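L-ribulose 3-epimerase (Methylomonas sp. DH-1, PDB 7CJ7) catalyses the manganese-dependent epimerization of ketoses at C3, acting most strongly on L-ribulose and also on D-ribulose, D-allulose and D-fructose. Local coordinates at residues 184-189 / 225-230; 195-200 / 231-236. One frame throughout, in Å; residues are numbered along the deposited sequence.

Overall arrangement
Both contacts bring the chain from the end of strand 180-185 of the TIM barrel onward against helix 227-236 and the residues leading into it, the first around residues 225-230 and the second directly after it, at 231-236. Their centres lie 9 Å apart, and along the chain their segments alternate. They meet directly: V200 CG2 of contact 2 is 3.7 Å from F230 CE1 and 3.7 Å from L184 CD1, while M196 O lies 3.6 Å from M189 CE. Contact 1 reaches the active site, since D185 binds manganese and H188 binds L-sorbose. Contact 2 is more remote, the side chain of M196 being about 12 Å from the metal and about 13 Å from the sugar.

Contact 1 (184-189 / 225-230); sequences LDTYHM and VDFASF. With MN (manganese (II) ion), chain D; SOL (L-sorbose), chain C.
T186, the first residue of helix 186-192, points its side chain toward the residues that lead into and begin helix 227-236, meeting V225, F227 and F230. Its CB lies 4.1 Å from V225 CG1 and is also near F227 CE1. OG1, placed between the backbone N and the carbonyl carbon (chi1 57°), passes obliquely by the F227 ring, 3.5 Å from CE1, and its hydrogen bond is with G213 O. That rotation leaves CG2 anti to the carbonyl carbon, where it sits over one face of F230 in a CH-pi contact, 3.5 Å from the ring centroid and 15° off the normal. M189, one turn on, brings its sulfur obliquely to the same ring, with SD 3.6 Å from F230 CE1, a Met-aromatic contact. An alanine at F230 is likely to leave the T186 methyl and the M189 sulfur without their aromatic partner and open a gap between the two helix starts. V225 CG1 in turn lies over the centre of one F227 face, and F281 packs edge-to-face with F227. Beside T186, D185 caps the helix through OD1, which accepts from Y187 N, and binds manganese through OD2 at 2.0 Å, together with E152, H211 and E246. H188 NE2 donates to both O1 and O2 of L-sorbose, at 2.9 and 3.0 Å. The packing adjoins this metal-dependent sugar site because T186 directly follows D185, at the C-terminal end of a TIM-barrel strand, as expected for the xylose isomerase-like fold.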
# COMPACT_ATOMS: atom_id res chain seq x y z
N LEU A 184 -15.36 5.55 -2.44
CA LEU A 184 -13.96 5.97 -2.66
C LEU A 184 -13.36 6.36 -1.31
O LEU A 184 -14.10 6.88 -0.45
CB LEU A 184 -13.89 7.12 -3.65
CG LEU A 184 -14.18 6.75 -5.11
CD1 LEU A 184 -14.14 8.00 -5.97
CD2 LEU A 184 -13.19 5.72 -5.63
N ASP A 185 -12.06 6.10 -1.16
CA ASP A 185 -11.30 6.33 0.09
C ASP A 185 -9.99 7.01 -0.30
O ASP A 185 -9.21 6.41 -1.07
CB ASP A 185 -11.10 5.00 0.82
CG ASP A 185 -10.32 5.12 2.12
OD1 ASP A 185 -9.40 5.93 2.17
OD2 ASP A 185 -10.64 4.37 3.04
N THR A 186 -9.75 8.23 0.18
CA THR A 186 -8.60 9.06 -0.28
C THR A 186 -7.28 8.33 0.00
O THR A 186 -6.32 8.53 -0.76
CB THR A 186 -8.63 10.46 0.33
OG1 THR A 186 -8.63 10.36 1.76
CG2 THR A 186 -9.83 11.25 -0.14
N TYR A 187 -7.19 7.54 1.07
CA TYR A 187 -5.96 6.77 1.41
C TYR A 187 -5.64 5.80 0.26
O TYR A 187 -4.48 5.73 -0.19
CB TYR A 187 -6.12 6.02 2.73
CG TYR A 187 -5.10 4.94 2.94
CD1 TYR A 187 -3.79 5.23 3.29
CD2 TYR A 187 -5.43 3.60 2.78
CE1 TYR A 187 -2.85 4.23 3.46
CE2 TYR A 187 -4.50 2.60 2.97
CZ TYR A 187 -3.21 2.91 3.34
OH TYR A 187 -2.28 1.92 3.51
N HIS A 188 -6.64 5.05 -0.20
CA HIS A 188 -6.48 4.06 -1.29
C HIS A 188 -6.24 4.77 -2.62
O HIS A 188 -5.42 4.29 -3.41
CB HIS A 188 -7.68 3.11 -1.30
CG HIS A 188 -7.78 2.31 -0.05
ND1 HIS A 188 -6.83 1.38 0.31
CD2 HIS A 188 -8.72 2.30 0.93
CE1 HIS A 188 -7.18 0.82 1.45
NE2 HIS A 188 -8.34 1.37 1.85
N MET A 189 -6.94 5.88 -2.86
CA MET A 189 -6.84 6.65 -4.12
C MET A 189 -5.41 7.18 -4.27
O MET A 189 -4.89 7.22 -5.40
CB MET A 189 -7.81 7.83 -4.13
CG MET A 189 -9.26 7.42 -4.07
SD MET A 189 -10.34 8.86 -3.98
CE MET A 189 -10.03 9.60 -5.58
N VAL A 225 -1.73 13.32 0.76
CA VAL A 225 -2.98 13.27 -0.04
C VAL A 225 -3.30 14.68 -0.56
O VAL A 225 -3.29 15.64 0.24
CB VAL A 225 -4.18 12.68 0.71
CG1 VAL A 225 -5.49 13.01 0.02
CG2 VAL A 225 -4.02 11.18 0.88
N ASP A 226 -3.62 14.78 -1.85
CA ASP A 226 -4.06 16.05 -2.47
C ASP A 226 -5.55 16.25 -2.16
O ASP A 226 -6.39 15.98 -3.02
CB ASP A 226 -3.81 16.05 -3.98
CG ASP A 226 -3.95 17.43 -4.61
OD1 ASP A 226 -4.59 18.30 -3.99
OD2 ASP A 226 -3.43 17.60 -5.74
N PHE A 227 -5.86 16.71 -0.95
CA PHE A 227 -7.27 16.95 -0.55
C PHE A 227 -7.87 18.09 -1.37
O PHE A 227 -9.09 18.03 -1.63
CB PHE A 227 -7.37 17.20 0.95
CG PHE A 227 -7.21 15.95 1.77
CD1 PHE A 227 -8.13 14.92 1.68
CD2 PHE A 227 -6.12 15.79 2.61
CE1 PHE A 227 -7.98 13.77 2.42
CE2 PHE A 227 -5.97 14.64 3.36
CZ PHE A 227 -6.90 13.63 3.25
N ALA A 228 -7.08 19.07 -1.80
CA ALA A 228 -7.58 20.22 -2.58
C ALA A 228 -8.23 19.69 -3.87
O ALA A 228 -9.36 20.13 -4.19
CB ALA A 228 -6.47 21.20 -2.88
N SER A 229 -7.55 18.77 -4.55
CA SER A 229 -8.01 18.15 -5.82
C SER A 229 -9.25 17.29 -5.54
O SER A 229 -10.23 17.38 -6.30
CB SER A 229 -6.90 17.35 -6.45
OG SER A 229 -7.35 16.79 -7.66
N PHE A 230 -9.21 16.50 -4.48
CA PHE A 230 -10.31 15.57 -4.15
C PHE A 230 -11.59 16.36 -3.83
O PHE A 230 -12.65 16.02 -4.39
CB PHE A 230 -9.93 14.67 -2.98
CG PHE A 230 -11.02 13.67 -2.67
CD1 PHE A 230 -11.34 12.69 -3.59
CD2 PHE A 230 -11.76 13.77 -1.51
CE1 PHE A 230 -12.34 11.77 -3.32
CE2 PHE A 230 -12.76 12.85 -1.24
CZ PHE A 230 -13.06 11.86 -2.15
MN MN D . -11.84 3.11 4.04
C1 SOL C . -9.68 -0.59 4.73
O1 SOL C . -8.38 -0.21 4.33
C2 SOL C . -10.63 0.56 4.72
O2 SOL C . -10.39 1.56 4.05
C3 SOL C . -11.87 0.49 5.60
O3 SOL C . -12.85 1.40 5.17
C4 SOL C . -12.44 -0.93 5.64
O4 SOL C . -12.83 -1.32 4.32
C5 SOL C . -13.65 -1.07 6.56
O5 SOL C . -14.22 -2.37 6.40
C6 SOL C . -13.32 -0.87 8.03
O6 SOL C . -14.50 -0.98 8.83

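Contact 2 (195-200 / 231-236); sequences GMAKSV and FAALKQ
A233 and V200 bury most of the surface in this small apolar contact, with L234 and A197 completing it. The A233 methyl points from helix 227-236 into the turn that leads into helix 198-203. There its CB lies 3.8 Å from A197 CA and 3.9 Å from A197 CB. The CA atoms of A197 and A233 are 5.1 Å apart. In the first turn of helix 198-203, V200 points toward helix 227-236. Its CG1, anti to the backbone N (chi1 170°), touches A233 CB at 3.7 Å and rests against the A233 backbone, 3.6 Å from the carbonyl O. The same methyl extends to L234, meeting CD2 at 4.0 Å; although the L234 side chain leaves its backbone pointing away from the 195-200 segment, this one branch returns to V200. Small side chains at A197 and A233 therefore allow close backbone approach, while V200 fills in beside them. The result is plain apolar packing between helix 227-236 and helix 198-203 with the residue just before it; the two helices follow and precede strand 207-212 in the helical layer around the strands of the TIM barrel.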
# COMPACT_ATOMS: atom_id res chain seq x y z
N GLY A 195 -4.31 10.78 -10.20
CA GLY A 195 -4.82 12.02 -9.59
C GLY A 195 -6.12 11.77 -8.85
O GLY A 195 -6.69 10.65 -8.97
N MET A 196 -6.62 12.76 -8.13
CA MET A 196 -7.71 12.54 -7.14
C MET A 196 -9.07 12.94 -7.72
O MET A 196 -10.04 12.92 -6.94
CB MET A 196 -7.42 13.30 -5.85
CG MET A 196 -6.09 12.93 -5.20
SD MET A 196 -6.08 11.24 -4.56
CE MET A 196 -7.32 11.41 -3.28
N ALA A 197 -9.18 13.26 -9.01
CA ALA A 197 -10.42 13.80 -9.63
C ALA A 197 -11.07 12.79 -10.58
O ALA A 197 -12.31 12.72 -10.58
CB ALA A 197 -10.14 15.10 -10.35
N LYS A 198 -10.27 12.08 -11.38
CA LYS A 198 -10.72 11.27 -12.55
C LYS A 198 -11.87 10.33 -12.15
O LYS A 198 -12.91 10.33 -12.85
CB LYS A 198 -9.51 10.52 -13.11
CG LYS A 198 -9.70 9.78 -14.43
CD LYS A 198 -8.37 9.32 -15.02
CE LYS A 198 -8.48 8.29 -16.12
NZ LYS A 198 -9.12 8.83 -17.34
N SER A 199 -11.71 9.55 -11.08
CA SER A 199 -12.70 8.52 -10.66
C SER A 199 -13.97 9.18 -10.13
O SER A 199 -15.07 8.66 -10.38
CB SER A 199 -12.11 7.56 -9.67
OG SER A 199 -11.35 6.58 -10.35
N VAL A 200 -13.82 10.30 -9.42
CA VAL A 200 -14.98 11.03 -8.84
C VAL A 200 -15.82 11.57 -9.99
O VAL A 200 -17.03 11.39 -9.97
CB VAL A 200 -14.53 12.17 -7.90
CG1 VAL A 200 -15.69 13.06 -7.51
CG2 VAL A 200 -13.82 11.63 -6.67
N PHE A 231 -11.53 17.35 -2.94
CA PHE A 231 -12.75 18.10 -2.53
C PHE A 231 -13.27 18.94 -3.71
O PHE A 231 -14.50 19.11 -3.83
CB PHE A 231 -12.50 18.89 -1.25
CG PHE A 231 -12.43 18.03 -0.02
CD1 PHE A 231 -13.51 17.26 0.37
CD2 PHE A 231 -11.28 17.98 0.75
CE1 PHE A 231 -13.46 16.46 1.50
CE2 PHE A 231 -11.23 17.20 1.89
CZ PHE A 231 -12.31 16.44 2.27
N ALA A 232 -12.39 19.43 -4.57
CA ALA A 232 -12.79 20.15 -5.79
C ALA A 232 -13.64 19.22 -6.67
O ALA A 232 -14.70 19.66 -7.18
CB ALA A 232 -11.58 20.67 -6.51
N ALA A 233 -13.22 17.97 -6.84
CA ALA A 233 -13.93 16.98 -7.69
C ALA A 233 -15.30 16.67 -7.07
O ALA A 233 -16.28 16.59 -7.81
CB ALA A 233 -13.11 15.74 -7.85
N LEU A 234 -15.37 16.48 -5.75
CA LEU A 234 -16.66 16.25 -5.05
C LEU A 234 -17.60 17.42 -5.33
O LEU A 234 -18.79 17.19 -5.55
CB LEU A 234 -16.43 16.10 -3.54
CG LEU A 234 -15.84 14.78 -3.05
CD1 LEU A 234 -15.94 14.71 -1.54
CD2 LEU A 234 -16.52 13.57 -3.68
N LYS A 235 -17.09 18.65 -5.31
CA LYS A 235 -17.92 19.85 -5.56
C LYS A 235 -18.42 19.83 -7.01
O LYS A 235 -19.57 20.22 -7.24
CB LYS A 235 -17.13 21.12 -5.27
CG LYS A 235 -17.95 22.40 -5.35
CD LYS A 235 -17.16 23.62 -4.93
CE LYS A 235 -18.04 24.74 -4.44
NZ LYS A 235 -19.00 25.13 -5.48
N GLN A 236 -17.57 19.38 -7.95
CA GLN A 236 -17.87 19.36 -9.40
C GLN A 236 -19.02 18.39 -9.68
O GLN A 236 -19.76 18.64 -10.64
CB GLN A 236 -16.61 19.03 -10.19
CG GLN A 236 -16.81 19.03 -11.70
CD GLN A 236 -17.40 20.31 -12.24
OE1 GLN A 236 -17.19 21.40 -11.71
NE2 GLN A 236 -18.13 20.18 -13.34